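Possible flavin reductase (Haemophilus somnus 129PT, PDB 2R0X) probably binds FMN and reduces riboflavin or a related flavin with NADPH, within a split-barrel-like fold. Local coordinates at residues A[124-128]-A[129-133]. Residues are numbered along the deposited sequence; the frame is centred on the assembly and turned at random. Where two conformers were deposited one is given.
Sequences KHVGT and HDILI. With EDO (1,2-ethanediol), chain J; ACT (acetate ion), chain B.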
loop_
_atom_site.group_PDB
_atom_site.type_symbol
_atom_site.label_atom_id
_atom_site.label_comp_id
_atom_site.label_asym_id
_atom_site.label_seq_id
_atom_site.Cartn_x
_atom_site.Cartn_y
_atom_site.Cartn_z
ATOM N N LYS A 124 -12.391 7.344 -6.569
ATOM C CA LYS A 124 -11.669 8.051 -7.621
ATOM C C LYS A 124 -11.323 7.081 -8.746
ATOM O O LYS A 124 -10.884 5.988 -8.497
ATOM C CB LYS A 124 -10.414 8.705 -7.064
ATOM C CG LYS A 124 -10.653 9.717 -5.933
ATOM C CD LYS A 124 -11.468 10.958 -6.340
ATOM C CE LYS A 124 -11.579 11.982 -5.222
ATOM N NZ LYS A 124 -12.414 13.102 -5.680
ATOM N N HIS A 125 -11.512 7.509 -9.984
ATOM C CA HIS A 125 -11.212 6.663 -11.110
ATOM C C HIS A 125 -9.765 6.858 -11.588
ATOM O O HIS A 125 -9.343 7.981 -11.829
ATOM C CB HIS A 125 -12.159 6.970 -12.278
ATOM C CG HIS A 125 -13.609 6.857 -11.953
ATOM N ND1 HIS A 125 -14.156 5.748 -11.357
ATOM C CD2 HIS A 125 -14.645 7.719 -12.158
ATOM C CE1 HIS A 125 -15.463 5.918 -11.208
ATOM N NE2 HIS A 125 -15.787 7.102 -11.699
ATOM N N VAL A 126 -9.056 5.741 -11.768
ATOM C CA VAL A 126 -7.719 5.747 -12.324
ATOM C C VAL A 126 -7.630 4.683 -13.423
ATOM O O VAL A 126 -7.044 3.607 -13.258
ATOM C CB VAL A 126 -6.637 5.502 -11.241
ATOM C CG1 VAL A 126 -5.199 5.746 -11.823
ATOM C CG2 VAL A 126 -6.857 6.437 -10.054
ATOM N N GLY A 127 -8.287 4.977 -14.540
ATOM C CA GLY A 127 -8.307 4.055 -15.657
ATOM C C GLY A 127 -9.038 2.750 -15.371
ATOM O O GLY A 127 -10.219 2.759 -15.079
ATOM N N THR A 128 -8.331 1.631 -15.507
ATOM C CA THR A 128 -8.939 0.325 -15.268
ATOM C C THR A 128 -9.203 0.055 -13.778
ATOM O O THR A 128 -9.867 -0.926 -13.464
ATOM C CB THR A 128 -8.078 -0.810 -15.792
ATOM O OG1 THR A 128 -6.816 -0.743 -15.147
ATOM C CG2 THR A 128 -7.930 -0.725 -17.309
ATOM N N HIS A 129 -8.656 0.876 -12.889
ATOM C CA HIS A 129 -8.859 0.695 -11.461
ATOM C C HIS A 129 -9.499 1.928 -10.871
ATOM O O HIS A 129 -9.406 3.050 -11.399
ATOM C CB HIS A 129 -7.525 0.378 -10.742
ATOM C CG HIS A 129 -7.011 -0.972 -11.050
ATOM N ND1 HIS A 129 -6.593 -1.353 -12.304
ATOM C CD2 HIS A 129 -6.836 -2.043 -10.254
ATOM C CE1 HIS A 129 -6.173 -2.613 -12.260
ATOM N NE2 HIS A 129 -6.349 -3.060 -11.036
ATOM N N ASP A 130 -10.116 1.717 -9.720
ATOM C CA ASP A 130 -10.582 2.813 -8.886
ATOM C C ASP A 130 -9.823 2.740 -7.545
ATOM O O ASP A 130 -9.378 1.681 -7.100
ATOM C CB ASP A 130 -12.073 2.715 -8.557
ATOM C CG ASP A 130 -13.004 3.164 -9.645
ATOM O OD1 ASP A 130 -12.562 3.596 -10.700
ATOM O OD2 ASP A 130 -14.241 3.082 -9.393
ATOM N N ILE A 131 -9.714 3.909 -6.925
ATOM C CA ILE A 131 -9.257 4.048 -5.555
ATOM C C ILE A 131 -10.496 4.271 -4.678
ATOM O O ILE A 131 -11.263 5.219 -4.884
ATOM C CB ILE A 131 -8.288 5.205 -5.360
ATOM C CG1 ILE A 131 -7.111 5.087 -6.322
ATOM C CG2 ILE A 131 -7.780 5.285 -3.904
ATOM C CD1 ILE A 131 -6.221 6.361 -6.340
ATOM N N LEU A 132 -10.703 3.362 -3.727
ATOM C CA LEU A 132 -11.763 3.450 -2.744
ATOM C C LEU A 132 -11.173 4.079 -1.486
ATOM O O LEU A 132 -10.275 3.520 -0.882
ATOM C CB LEU A 132 -12.353 2.082 -2.449
ATOM C CG LEU A 132 -12.732 1.207 -3.597
ATOM C CD1 LEU A 132 -13.204 -0.176 -3.170
ATOM C CD2 LEU A 132 -13.783 1.869 -4.469
ATOM N N ILE A 133 -11.681 5.260 -1.132
ATOM C CA ILE A 133 -11.282 5.973 0.074
ATOM C C ILE A 133 -12.207 5.543 1.176
ATOM O O ILE A 133 -13.429 5.675 1.036
ATOM C CB ILE A 133 -11.411 7.494 -0.085
ATOM C CG1 ILE A 133 -10.499 7.981 -1.192
ATOM C CG2 ILE A 133 -11.062 8.192 1.181
ATOM C CD1 ILE A 133 -9.084 7.556 -1.043
HETATM C C1 EDO J . -19.353 8.640 -11.193
HETATM O O1 EDO J . -18.498 7.979 -12.120
HETATM C C2 EDO J . -18.505 9.489 -10.302
HETATM O O2 EDO J . -17.684 8.636 -9.504
HETATM C C ACT B . -6.477 -6.506 -10.624
HETATM O O ACT B . -5.970 -5.790 -9.733
HETATM O OXT ACT B . -6.125 -6.279 -11.799
HETATM C CH3 ACT B . -7.509 -7.542 -10.314
HETATM O O HOH W 1 -12.245 2.989 -13.317
#
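Lys124 pairs with Ile131 through two backbone hydrogen bonds, Lys124 N to Ile131 O and Ile131 N to Lys124 O, both 2.9 Å. The lysine chain then leads away from the hairpin. On the face opposite Lys124 and Ile131, His125 lies alongside Asp130, pointing the same way. The His125 ring, with CG anti to the carbonyl carbon (chi1 -56°), turns ND1 to the carboxylate, and His125 ND1 donates to Asp130 OD1 at 2.8 Å. The oxygen lies in the ring plane, but the ring nitrogen sits above the carboxylate plane; ring and carboxylate are 44° apart. Asp130 is buried, and Tyr59 OH bonds its OD2. At the far edge of the ring, His125 NE2 hydrogen-bonds O1 of an ethanediol. A water lies between Asp130 OD1 and Gly127 O, in hydrogen-bond contact with both.

Val126 closes the hairpin between strands 114-126 and 129-141, two neighbouring antiparallel strands of the split-barrel-like fold. Val126 N donates to His129 O at 2.7 Å. The return bond, His129 N to Val126 O, is longer at 3.2 Å, with the donor well above the carbonyl plane. On the face shared with Lys124, Val126 CG2 packs on Ile131 CD1 at 3.8 Å. Val41 and Ile133 of the second subunit pack on these two side chains respectively.

Gly127 and Thr128 form the corners of a type II' turn; Gly127 has positive phi. Thr128 OG1 reaches the edge of the His129 ring, in its plane, and hydrogen-bonds His129 ND1 at 2.9 Å. Thr42 OG1 of the second subunit also bonds this hydroxyl. At the same ring, His129 NE2 donates to O of an acetate ion at 3.0 Å.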